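Local coordinates for protein 1-deoxy-D-xylulose 5-phosphate reductoisomerase (Moraxella catarrhalis, PDB 4ZQG) that probably catalyses the NAD(P)H-dependent, metal-assisted rearrangement and reduction of 1-deoxy-D-xylulose 5-phosphate to 2-C-methyl-D-erythritol 4-phosphate in the MEP isoprenoid pathway, at residues 187-192 against 230-235. Numbering follows the deposited sequence.
Sequences LTASGG and MNKGLE. With MG (magnesium ion), chain D; FOM (3-[formyl(hydroxy)amino]propylphosphonic acid), chain E.
K232 NZ makes the one hydrogen bond between the two segments: it donates to the carbonyl oxygen T188 O at 2.9 Å, lying in the plane of that carbonyl; within its own helix it also forms a salt bridge with E235 OE1 at 2.6 Å. The contact belongs to the inhibitor and metal site of the reductoisomerase, where the end of strand 182-189, in a four-stranded mixed sheet, faces the first turns of helix 230-243. The axes of 187-189 and 230-235 run nearly antiparallel, at 168°. Bends at chi2 and chi3 curl the K232 chain over A189, whose CB lies 3.7 Å from K232 CE. Farther along, L187 CD1 packs on the backbone of E235 at its carbonyl carbon. K232 NZ also donates to the phosphonate oxygen OP2 of fosmidomycin and forms a second salt bridge with E156, so NZ sits between two carboxylates and the phosphonate. E235 OE1 receives it on the syn side, 17° out of the carboxylate plane, while the other oxygen, E235 OE2, binds magnesium at 2.1 Å. D154, E156 and the inhibitor's O1 and O2 are the other metal ligands. Held at both oxygens, the carboxylate has little freedom to rotate, and it links the phosphonate end of fosmidomycin, through K232, to its metal-chelating end. N231 reinforces the link: with CG anti to its own backbone N (chi1 -178°), its ND2 donates to both OP2 and O2, and its OD1 accepts from K129. Beyond the strand, S190 N donates to OP1, and H213 NE2 is also hydrogen-bonded to S190 OG. S190 OG accepts from G192 N at 2.7 Å, closing an ST turn, and S190 OG donates to phosphonate oxygen OP3, 2.6 Å away.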
loop_
_atom_site.group_PDB
_atom_site.type_symbol
_atom_site.label_atom_id
_atom_site.label_comp_id
_atom_site.label_asym_id
_atom_site.label_seq_id
_atom_site.Cartn_x
_atom_site.Cartn_y
_atom_site.Cartn_z
ATOM N N LEU A 187 -11.312 5.895 3.484
ATOM C CA LEU A 187 -12.160 5.258 2.461
ATOM C C LEU A 187 -12.231 6.148 1.251
ATOM O O LEU A 187 -12.625 7.291 1.364
ATOM C CB LEU A 187 -13.586 5.010 2.975
ATOM C CG LEU A 187 -13.754 3.924 4.017
ATOM C CD1 LEU A 187 -15.083 4.056 4.701
ATOM C CD2 LEU A 187 -13.617 2.587 3.380
ATOM N N THR A 188 -11.846 5.628 0.097
ATOM C CA THR A 188 -12.001 6.348 -1.178
ATOM C C THR A 188 -13.462 6.211 -1.691
ATOM O O THR A 188 -14.089 5.204 -1.491
ATOM C CB THR A 188 -10.987 5.798 -2.209
ATOM O OG1 THR A 188 -10.820 4.374 -1.996
ATOM C CG2 THR A 188 -9.659 6.440 -2.001
ATOM N N ALA A 189 -13.965 7.234 -2.358
ATOM C CA ALA A 189 -15.298 7.254 -2.883
ATOM C C ALA A 189 -15.264 7.863 -4.272
ATOM O O ALA A 189 -14.661 8.951 -4.457
ATOM C CB ALA A 189 -16.160 8.128 -2.007
ATOM N N SER A 190 -15.915 7.204 -5.246
ATOM C CA SER A 190 -15.892 7.723 -6.619
ATOM C C SER A 190 -16.612 9.044 -6.722
ATOM O O SER A 190 -16.387 9.807 -7.657
ATOM C CB SER A 190 -16.542 6.792 -7.594
ATOM O OG SER A 190 -17.939 6.922 -7.485
ATOM N N GLY A 191 -17.523 9.296 -5.791
ATOM C CA GLY A 191 -18.381 10.454 -5.894
ATOM C C GLY A 191 -19.600 10.169 -6.741
ATOM O O GLY A 191 -20.476 11.019 -6.831
ATOM N N GLY A 192 -19.630 8.990 -7.381
ATOM C CA GLY A 192 -20.731 8.529 -8.238
ATOM C C GLY A 192 -21.041 9.363 -9.473
ATOM O O GLY A 192 -20.339 10.312 -9.788
ATOM N N MET A 230 -24.568 7.134 -0.047
ATOM C CA MET A 230 -24.904 6.259 1.033
ATOM C C MET A 230 -24.025 5.001 1.046
ATOM O O MET A 230 -23.829 4.413 2.112
ATOM C CB MET A 230 -26.376 5.869 0.925
ATOM C CG MET A 230 -26.851 4.920 2.019
ATOM S SD MET A 230 -26.591 5.648 3.648
ATOM C CE MET A 230 -27.930 6.843 3.719
ATOM N N ASN A 231 -23.507 4.567 -0.117
ATOM C CA ASN A 231 -22.621 3.396 -0.168
ATOM C C ASN A 231 -21.374 3.588 0.721
ATOM O O ASN A 231 -20.943 2.664 1.426
ATOM C CB ASN A 231 -22.213 3.074 -1.598
ATOM C CG ASN A 231 -21.334 1.821 -1.687
ATOM O OD1 ASN A 231 -21.695 0.736 -1.210
ATOM N ND2 ASN A 231 -20.138 1.984 -2.246
ATOM N N LYS A 232 -20.837 4.805 0.725
ATOM C CA LYS A 232 -19.717 5.111 1.580
ATOM C C LYS A 232 -20.133 5.136 3.035
ATOM O O LYS A 232 -19.406 4.648 3.903
ATOM C CB LYS A 232 -19.067 6.418 1.182
ATOM C CG LYS A 232 -17.552 6.385 1.232
ATOM C CD LYS A 232 -16.953 5.119 0.647
ATOM C CE LYS A 232 -17.396 4.912 -0.791
ATOM N NZ LYS A 232 -16.651 3.787 -1.416
ATOM N N GLY A 233 -21.339 5.630 3.280
ATOM C CA GLY A 233 -21.944 5.630 4.609
ATOM C C GLY A 233 -21.927 4.262 5.201
ATOM O O GLY A 233 -21.537 4.050 6.330
ATOM N N LEU A 234 -22.371 3.316 4.407
ATOM C CA LEU A 234 -22.556 1.950 4.877
ATOM C C LEU A 234 -21.199 1.324 5.042
ATOM O O LEU A 234 -20.973 0.524 5.941
ATOM C CB LEU A 234 -23.366 1.151 3.844
ATOM C CG LEU A 234 -24.823 1.596 3.664
ATOM C CD1 LEU A 234 -25.420 0.796 2.540
ATOM C CD2 LEU A 234 -25.664 1.393 4.919
ATOM N N GLU A 235 -20.321 1.664 4.106
ATOM C CA GLU A 235 -18.966 1.177 4.129
ATOM C C GLU A 235 -18.239 1.683 5.372
ATOM O O GLU A 235 -17.451 0.955 5.991
ATOM C CB GLU A 235 -18.258 1.558 2.839
ATOM C CG GLU A 235 -18.660 0.590 1.733
ATOM C CD GLU A 235 -18.081 0.936 0.414
ATOM O OE1 GLU A 235 -17.347 1.940 0.300
ATOM O OE2 GLU A 235 -18.400 0.214 -0.505
HETATM MG MG MG D . -17.199 -0.889 -1.904
HETATM O O2 FOM E . -18.539 -0.323 -3.465
HETATM N N1 FOM E . -17.802 -0.460 -4.622
HETATM C C1 FOM E . -16.795 -1.231 -4.683
HETATM O O1 FOM E . -16.431 -1.864 -3.705
HETATM C C2 FOM E . -18.233 0.395 -5.723
HETATM C C3 FOM E . -17.989 1.762 -5.082
HETATM C C4 FOM E . -18.549 2.884 -5.910
HETATM P PA1 FOM E . -18.291 4.342 -4.924
HETATM O OP1 FOM E . -16.713 4.544 -4.806
HETATM O OP2 FOM E . -18.705 4.082 -3.544
HETATM O OP3 FOM E . -19.011 5.689 -5.486
#